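Side-chain contacts in uncharacterized protein (Pseudomonas aeruginosa UCBPP-PA14, PDB 3FD9), which probably restrains the type III secretion regulon by disrupting self-association and DNA binding of the transcriptional activator ExsA when inducing signals are absent: residues L33-R38 / E67-I72; Q97-W102 / A198-S203; V103-Y108 / P191-G196. All coordinates share one frame; numbering follows the deposited sequence.

In the fold
From the N terminus, contact 1 closes first. It brings helix 66-76 back beside helix 30-39, and helices 42-50 and 52-60 make up most of the chain between them. The chain then enters helix 96-115, which serves both other contacts. Residues 97-102 belong to contact 2 and 103-108 to contact 3. The long hairpin of helices 119-147 and 157-189 follows before helix 193-203 returns. Contact 3 lies within the longer loop of contact 2, their centres about 10 Å apart. Together they tie helix 96-115 to helix 193-203 across the hairpin. Contact 1 is separate, its centre about 29 Å from that of contact 2. It packs against a second subunit, while contacts 2 and 3 meet a third.

Contact 1 of 3, residues L33-R38 / E67-I72; sequences LALLQR and EEVRQI
Leu36 packs on Val69 and Ile72 where two nearly parallel helices of the helical N-terminal domain of ExsD lie side by side. The axes of the segments 33-38 and 67-72 run at 8° to each other and approach to 11.1 Å. That spacing is wide, so the contact is made by the ends of apolar side chains. All four residues that touch are buried.

Leu36 CD2 makes two of the three side-chain contacts. It sits 4.0 Å from Val69 CG1 and 4.1 Å from Ile72 CG2, and so bridges two residues three positions apart on one face of helix 66-76. Its side chain runs at about a right angle to that of Ile72. Val69 CG1 lies anti to the backbone N (chi1 171°), and this branch also receives Leu35 CD2 at 4.2 Å. Ile72 also touches Leu48 and Trp53. Leu35 also packs on Ile100 of the second subunit.

The outer side is looser and polar. Arg38 forms a salt bridge with Glu112 of the second subunit. On helix 66-76, Glu67, Arg70 and Gln71 are all partly exposed, and Glu67 and Gln71 pair with each other one turn apart. Gln71 NE2 donates to Glu67 OE2 at 3.3 Å, on the anti side and 32° out of the carboxylate plane.

Contact 2 of 3, residues Q97-W102 / A198-S203; sequences QSMIDW and ATLLAS
Ile100 touches both Leu200 and Leu201 of the segment 198-203. Its bond to CB points toward the facing helix. From CB, the CG1 branch leaves anti to the carbonyl carbon (chi1 -69°), and this branch, not CG2, makes the contacts. CG1 meets Leu200 CD2 at 3.8 Å, and the two side chains slide past each other in opposite directions. The tip, CD1, goes further and meets Leu201 CD2 at 3.7 Å, the two side chains crossing at about a right angle. Leu200 CD2 also lies 4.2 Å from Ile100 CD1, so this one methyl flanks the outer part of the isoleucine.

The same Leu200 CD2 receives CG of Met99, a selenomethionine, at 4.1 Å. Met99 continues to Leu206 and Leu226.

Gln97 NE2 donates to Asp101 OD2 at 3.2 Å, almost straight at 171° and from above the carboxylate plane. Asp101 OD2 also forms a salt bridge with Arg31 of the third subunit, so this oxygen of a buried residue has two partners. Leu201 packs on Leu73 of that subunit.

The segment axes run at 152° and come within 10.9 Å: a roughly antiparallel helix pair, packed through aliphatic side chains, in the largely helical ExsD fold.

Contact 3 of 3, residues V103-Y108 / P191-G196; sequences VLLPVY and PNWQRG
Tyr108 and Trp193 lay their rings face to face, an aromatic stack between two helices that joins helix 96-115 to the start of helix 193-203. The stack is tilted and offset. The Tyr108 ring and the five-membered ring of Trp193 have centroids 4.2 Å apart and planes at 28°.

The two rings do not overlap evenly. Tyr108 CD1 lies over the centre of the indole, with Trp193 CE2 at 3.5 Å. Seen from the tyrosine, Trp193 NE1 stands over the face but near the rim. The wider part of the indole reaches back toward the root of the tyrosine, and Trp193 CH2 comes to 3.7 Å from Tyr108 CB. Both side chains have CG anti to the backbone N (chi1 -174° for Tyr108, 163° for Trp193), which extends each ring toward the other helix.

Two leucines also touch the indole. Leu104 CB packs on Trp193 CH2 at 4.1 Å. Leu105 CB points away, but its CD2 comes round to the indole edge, near the ring plane, 4.3 Å from Trp193 CZ2.

Trp193 takes up the largest share of the contact, and it is buried. Its ring also meets those of Trp190 and Phe209, and Tyr108 meets Trp111, so the pair belongs to an aromatic cluster. Met39 of the third subunit packs on Trp193 and Leu105, and Arg38 of that subunit on Tyr108.

Helix 96-115 is kinked here, because Pro106 has no N-H to give to the turn before. The i to i-4 bonds of Val107 and Tyr108 are kept. Tyr108 N donates to Leu104 O at 2.9 Å, and the same oxygen lies 3.7 Å from Trp193 CH2.

Contact 1 of 3, residues L33-R38 / E67-I72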
# COMPACT_ATOMS: atom_id res chain seq x y z
N LEU A 33 -12.83 -0.50 -1.45
CA LEU A 33 -13.23 -0.25 -2.83
C LEU A 33 -14.28 -1.26 -3.31
O LEU A 33 -15.24 -0.89 -3.97
CB LEU A 33 -12.02 -0.27 -3.75
CG LEU A 33 -12.27 0.26 -5.16
CD1 LEU A 33 -12.19 1.77 -5.14
CD2 LEU A 33 -11.28 -0.32 -6.14
N ALA A 34 -14.10 -2.53 -2.97
CA ALA A 34 -15.02 -3.56 -3.44
C ALA A 34 -16.43 -3.33 -2.93
O ALA A 34 -17.40 -3.60 -3.63
CB ALA A 34 -14.52 -4.95 -3.02
N LEU A 35 -16.54 -2.83 -1.71
CA LEU A 35 -17.84 -2.62 -1.11
C LEU A 35 -18.49 -1.43 -1.78
O LEU A 35 -19.67 -1.46 -2.13
CB LEU A 35 -17.70 -2.37 0.38
CG LEU A 35 -18.97 -1.97 1.13
CD1 LEU A 35 -20.08 -2.99 0.92
CD2 LEU A 35 -18.65 -1.79 2.61
N LEU A 36 -17.70 -0.38 -1.97
CA LEU A 36 -18.16 0.81 -2.65
C LEU A 36 -18.60 0.51 -4.07
O LEU A 36 -19.62 1.01 -4.52
CB LEU A 36 -17.06 1.88 -2.64
CG LEU A 36 -16.65 2.40 -1.27
CD1 LEU A 36 -15.43 3.29 -1.37
CD2 LEU A 36 -17.81 3.13 -0.61
N GLN A 37 -17.84 -0.33 -4.77
CA GLN A 37 -18.18 -0.64 -6.15
C GLN A 37 -19.51 -1.36 -6.24
O GLN A 37 -20.27 -1.18 -7.18
CB GLN A 37 -17.08 -1.45 -6.82
CG GLN A 37 -15.97 -0.57 -7.35
CD GLN A 37 -14.81 -1.36 -7.94
OE1 GLN A 37 -14.59 -2.53 -7.61
NE2 GLN A 37 -14.05 -0.70 -8.82
N ARG A 38 -19.81 -2.18 -5.24
CA ARG A 38 -21.04 -2.95 -5.24
C ARG A 38 -22.24 -2.06 -4.92
O ARG A 38 -23.34 -2.26 -5.47
CB ARG A 38 -20.94 -4.11 -4.25
CG ARG A 38 -22.22 -4.86 -4.04
CD ARG A 38 -22.68 -5.53 -5.33
NE ARG A 38 -21.76 -6.56 -5.80
CZ ARG A 38 -21.94 -7.27 -6.91
NH1 ARG A 38 -23.00 -7.06 -7.66
NH2 ARG A 38 -21.05 -8.19 -7.27
N GLU A 67 -16.33 4.74 9.23
CA GLU A 67 -17.31 5.81 9.22
C GLU A 67 -17.30 6.58 7.91
O GLU A 67 -18.35 6.89 7.35
CB GLU A 67 -17.09 6.76 10.40
CG GLU A 67 -18.16 7.84 10.56
CD GLU A 67 -19.56 7.27 10.68
OE1 GLU A 67 -19.71 6.06 10.90
OE2 GLU A 67 -20.53 8.06 10.55
N GLU A 68 -16.10 6.87 7.41
CA GLU A 68 -15.99 7.54 6.12
C GLU A 68 -16.70 6.72 5.06
O GLU A 68 -17.44 7.26 4.24
CB GLU A 68 -14.53 7.77 5.75
CG GLU A 68 -13.86 8.89 6.51
CD GLU A 68 -13.76 8.62 8.01
OE1 GLU A 68 -13.30 7.51 8.40
OE2 GLU A 68 -14.14 9.52 8.79
N VAL A 69 -16.50 5.41 5.07
CA VAL A 69 -17.21 4.57 4.11
C VAL A 69 -18.73 4.67 4.31
O VAL A 69 -19.46 4.90 3.35
CB VAL A 69 -16.78 3.09 4.17
CG1 VAL A 69 -17.71 2.26 3.31
CG2 VAL A 69 -15.35 2.94 3.71
N ARG A 70 -19.20 4.52 5.55
CA ARG A 70 -20.63 4.58 5.80
C ARG A 70 -21.23 5.90 5.31
O ARG A 70 -22.25 5.90 4.61
CB ARG A 70 -20.96 4.36 7.28
CG ARG A 70 -22.36 3.80 7.49
CD ARG A 70 -22.81 3.83 8.94
NE ARG A 70 -23.60 5.02 9.26
CZ ARG A 70 -23.26 5.92 10.17
NH1 ARG A 70 -22.14 5.77 10.86
NH2 ARG A 70 -24.04 6.97 10.40
N GLN A 71 -20.59 7.01 5.68
CA GLN A 71 -21.07 8.34 5.30
C GLN A 71 -21.17 8.49 3.79
O GLN A 71 -22.13 9.06 3.28
CB GLN A 71 -20.16 9.43 5.87
CG GLN A 71 -20.42 9.73 7.34
CD GLN A 71 -21.82 10.28 7.60
OE1 GLN A 71 -22.25 11.25 6.96
NE2 GLN A 71 -22.54 9.67 8.54
N ILE A 72 -20.18 7.97 3.07
CA ILE A 72 -20.24 7.96 1.62
C ILE A 72 -21.53 7.29 1.16
O ILE A 72 -22.32 7.88 0.43
CB ILE A 72 -19.05 7.22 1.02
CG1 ILE A 72 -17.77 8.02 1.25
CG2 ILE A 72 -19.27 6.98 -0.46
CD1 ILE A 72 -16.52 7.30 0.85

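Contact 2 of 3, residues Q97-W102 / A198-S203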
# COMPACT_ATOMS: atom_id res chain seq x y z
N GLN A 97 -2.24 14.57 16.07
CA GLN A 97 -2.21 14.11 14.70
C GLN A 97 -3.30 14.79 13.90
O GLN A 97 -3.13 15.10 12.72
CB GLN A 97 -2.41 12.60 14.63
CG GLN A 97 -1.92 12.01 13.34
CD GLN A 97 -0.45 12.30 13.11
OE1 GLN A 97 0.41 12.01 13.97
NE2 GLN A 97 -0.14 12.88 11.94
N SER A 98 -4.45 15.00 14.54
CA SER A 98 -5.58 15.62 13.89
C SER A 98 -5.37 17.12 13.75
O SER A 98 -5.72 17.72 12.74
CB SER A 98 -6.86 15.34 14.68
OG SER A 98 -7.31 14.02 14.44
N MSE A 99 -4.77 17.72 14.77
CA MSE A 99 -4.42 19.13 14.73
C MSE A 99 -3.47 19.41 13.56
O MSE A 99 -3.54 20.46 12.92
CB MSE A 99 -3.76 19.53 16.05
CG MSE A 99 -3.15 20.92 16.02
SE MSE A 99 -4.50 22.33 15.94
CE MSE A 99 -5.09 22.27 17.83
N ILE A 100 -2.61 18.44 13.26
CA ILE A 100 -1.57 18.63 12.26
C ILE A 100 -2.10 18.45 10.85
O ILE A 100 -1.78 19.22 9.95
CB ILE A 100 -0.42 17.63 12.45
CG1 ILE A 100 0.36 17.95 13.73
CG2 ILE A 100 0.50 17.64 11.25
CD1 ILE A 100 1.28 16.81 14.17
N ASP A 101 -2.90 17.42 10.64
CA ASP A 101 -3.30 17.04 9.30
C ASP A 101 -4.45 17.87 8.79
O ASP A 101 -4.64 18.00 7.59
CB ASP A 101 -3.69 15.57 9.27
CG ASP A 101 -2.51 14.66 9.40
OD1 ASP A 101 -1.45 14.95 8.79
OD2 ASP A 101 -2.63 13.64 10.12
N TRP A 102 -5.23 18.42 9.72
CA TRP A 102 -6.42 19.16 9.37
C TRP A 102 -6.23 20.66 9.49
O TRP A 102 -6.98 21.42 8.90
CB TRP A 102 -7.62 18.69 10.21
CG TRP A 102 -8.45 17.65 9.51
CD1 TRP A 102 -9.40 17.87 8.55
CD2 TRP A 102 -8.39 16.23 9.69
NE1 TRP A 102 -9.93 16.67 8.12
CE2 TRP A 102 -9.33 15.65 8.81
CE3 TRP A 102 -7.64 15.39 10.51
CZ2 TRP A 102 -9.54 14.28 8.73
CZ3 TRP A 102 -7.85 14.02 10.43
CH2 TRP A 102 -8.79 13.48 9.55
N ALA A 198 7.88 20.40 16.82
CA ALA A 198 8.55 19.47 17.72
C ALA A 198 7.83 19.40 19.06
O ALA A 198 7.58 18.32 19.60
CB ALA A 198 9.99 19.89 17.94
N THR A 199 7.48 20.57 19.59
CA THR A 199 6.82 20.65 20.88
C THR A 199 5.46 19.98 20.87
O THR A 199 5.16 19.16 21.74
CB THR A 199 6.64 22.10 21.31
OG1 THR A 199 7.93 22.70 21.51
CG2 THR A 199 5.83 22.16 22.60
N LEU A 200 4.64 20.32 19.90
CA LEU A 200 3.34 19.69 19.77
C LEU A 200 3.49 18.17 19.70
O LEU A 200 2.69 17.42 20.27
CB LEU A 200 2.64 20.19 18.51
CG LEU A 200 1.34 19.46 18.20
CD1 LEU A 200 0.36 19.64 19.34
CD2 LEU A 200 0.74 19.95 16.88
N LEU A 201 4.52 17.71 19.01
CA LEU A 201 4.73 16.29 18.82
C LEU A 201 5.26 15.60 20.08
O LEU A 201 5.08 14.39 20.27
CB LEU A 201 5.67 16.06 17.64
CG LEU A 201 4.94 16.11 16.30
CD1 LEU A 201 5.92 15.91 15.16
CD2 LEU A 201 3.84 15.06 16.27
N ALA A 202 5.90 16.38 20.94
CA ALA A 202 6.49 15.85 22.16
C ALA A 202 5.59 16.01 23.39
O ALA A 202 5.61 15.17 24.29
CB ALA A 202 7.83 16.50 22.41
N SER A 203 4.80 17.08 23.42
CA SER A 203 4.07 17.44 24.62
C SER A 203 2.62 17.86 24.37
O SER A 203 1.85 18.05 25.31
CB SER A 203 4.81 18.54 25.39
OG SER A 203 4.69 19.80 24.75

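Contact 3 of 3, residues V103-Y108 / P191-G196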
# COMPACT_ATOMS: atom_id res chain seq x y z
N VAL A 103 -5.23 21.09 10.23
CA VAL A 103 -5.03 22.52 10.42
C VAL A 103 -3.61 22.93 10.03
O VAL A 103 -3.40 23.53 8.98
CB VAL A 103 -5.31 22.95 11.87
CG1 VAL A 103 -5.16 24.45 12.01
CG2 VAL A 103 -6.70 22.54 12.27
N LEU A 104 -2.64 22.60 10.87
CA LEU A 104 -1.30 23.14 10.72
C LEU A 104 -0.72 22.98 9.32
O LEU A 104 -0.21 23.94 8.75
CB LEU A 104 -0.36 22.54 11.76
CG LEU A 104 -0.78 22.71 13.23
CD1 LEU A 104 0.33 22.20 14.14
CD2 LEU A 104 -1.11 24.16 13.54
N LEU A 105 -0.79 21.77 8.77
CA LEU A 105 -0.23 21.53 7.44
C LEU A 105 -0.98 22.24 6.30
O LEU A 105 -0.35 22.89 5.46
CB LEU A 105 -0.13 20.03 7.17
CG LEU A 105 0.95 19.28 7.94
CD1 LEU A 105 1.12 17.90 7.37
CD2 LEU A 105 2.28 20.03 7.91
N PRO A 106 -2.31 22.12 6.27
CA PRO A 106 -3.07 22.90 5.27
C PRO A 106 -2.82 24.40 5.42
O PRO A 106 -2.51 25.09 4.45
CB PRO A 106 -4.52 22.58 5.62
CG PRO A 106 -4.46 21.22 6.25
CD PRO A 106 -3.17 21.21 7.04
N VAL A 107 -2.95 24.89 6.64
CA VAL A 107 -2.76 26.31 6.92
C VAL A 107 -1.39 26.78 6.47
O VAL A 107 -1.25 27.89 5.94
CB VAL A 107 -2.94 26.61 8.41
CG1 VAL A 107 -2.33 27.95 8.77
CG2 VAL A 107 -4.42 26.55 8.78
N TYR A 108 -0.37 25.96 6.69
CA TYR A 108 0.99 26.37 6.34
C TYR A 108 1.18 26.39 4.84
O TYR A 108 1.88 27.24 4.31
CB TYR A 108 2.03 25.44 6.97
CG TYR A 108 3.44 25.92 6.73
CD1 TYR A 108 4.12 26.67 7.68
CD2 TYR A 108 4.09 25.65 5.53
CE1 TYR A 108 5.41 27.13 7.46
CE2 TYR A 108 5.37 26.09 5.30
CZ TYR A 108 6.03 26.83 6.27
OH TYR A 108 7.31 27.27 6.04
N PRO A 191 10.02 31.99 12.14
CA PRO A 191 11.23 31.31 12.64
C PRO A 191 10.92 30.05 13.44
O PRO A 191 11.59 29.04 13.23
CB PRO A 191 11.86 32.37 13.55
CG PRO A 191 11.33 33.68 13.04
CD PRO A 191 9.94 33.39 12.60
N ASN A 192 9.91 30.10 14.31
CA ASN A 192 9.65 28.99 15.24
C ASN A 192 8.66 27.93 14.76
O ASN A 192 8.11 27.19 15.58
CB ASN A 192 9.17 29.53 16.59
CG ASN A 192 10.22 30.35 17.30
OD1 ASN A 192 9.90 31.32 17.98
ND2 ASN A 192 11.49 29.97 17.15
N TRP A 193 8.44 27.86 13.45
CA TRP A 193 7.56 26.82 12.89
C TRP A 193 8.10 25.45 13.24
O TRP A 193 7.35 24.59 13.68
CB TRP A 193 7.42 27.00 11.38
CG TRP A 193 6.88 25.81 10.63
CD1 TRP A 193 7.58 24.98 9.80
CD2 TRP A 193 5.53 25.33 10.62
NE1 TRP A 193 6.76 24.01 9.28
CE2 TRP A 193 5.50 24.20 9.77
CE3 TRP A 193 4.36 25.74 11.25
CZ2 TRP A 193 4.33 23.49 9.53
CZ3 TRP A 193 3.21 25.03 11.02
CH2 TRP A 193 3.20 23.91 10.17
N GLN A 194 9.40 25.24 13.06
CA GLN A 194 10.05 23.99 13.46
C GLN A 194 9.81 23.69 14.93
O GLN A 194 9.15 22.70 15.28
CB GLN A 194 11.56 24.09 13.22
CG GLN A 194 11.96 24.33 11.78
CD GLN A 194 12.03 23.05 10.97
OE1 GLN A 194 12.21 21.96 11.53
NE2 GLN A 194 11.91 23.17 9.65
N ARG A 195 10.35 24.54 15.79
CA ARG A 195 10.24 24.36 17.22
C ARG A 195 8.82 24.02 17.64
O ARG A 195 8.60 23.10 18.43
CB ARG A 195 10.70 25.61 17.95
CG ARG A 195 10.82 25.42 19.46
CD ARG A 195 11.08 26.73 20.17
NE ARG A 195 9.94 27.64 20.06
CZ ARG A 195 9.79 28.73 20.79
NH1 ARG A 195 10.70 29.06 21.70
NH2 ARG A 195 8.72 29.50 20.62
N GLY A 196 7.86 24.77 17.11
CA GLY A 196 6.47 24.57 17.45
C GLY A 196 5.99 23.17 17.13
O GLY A 196 5.24 22.57 17.90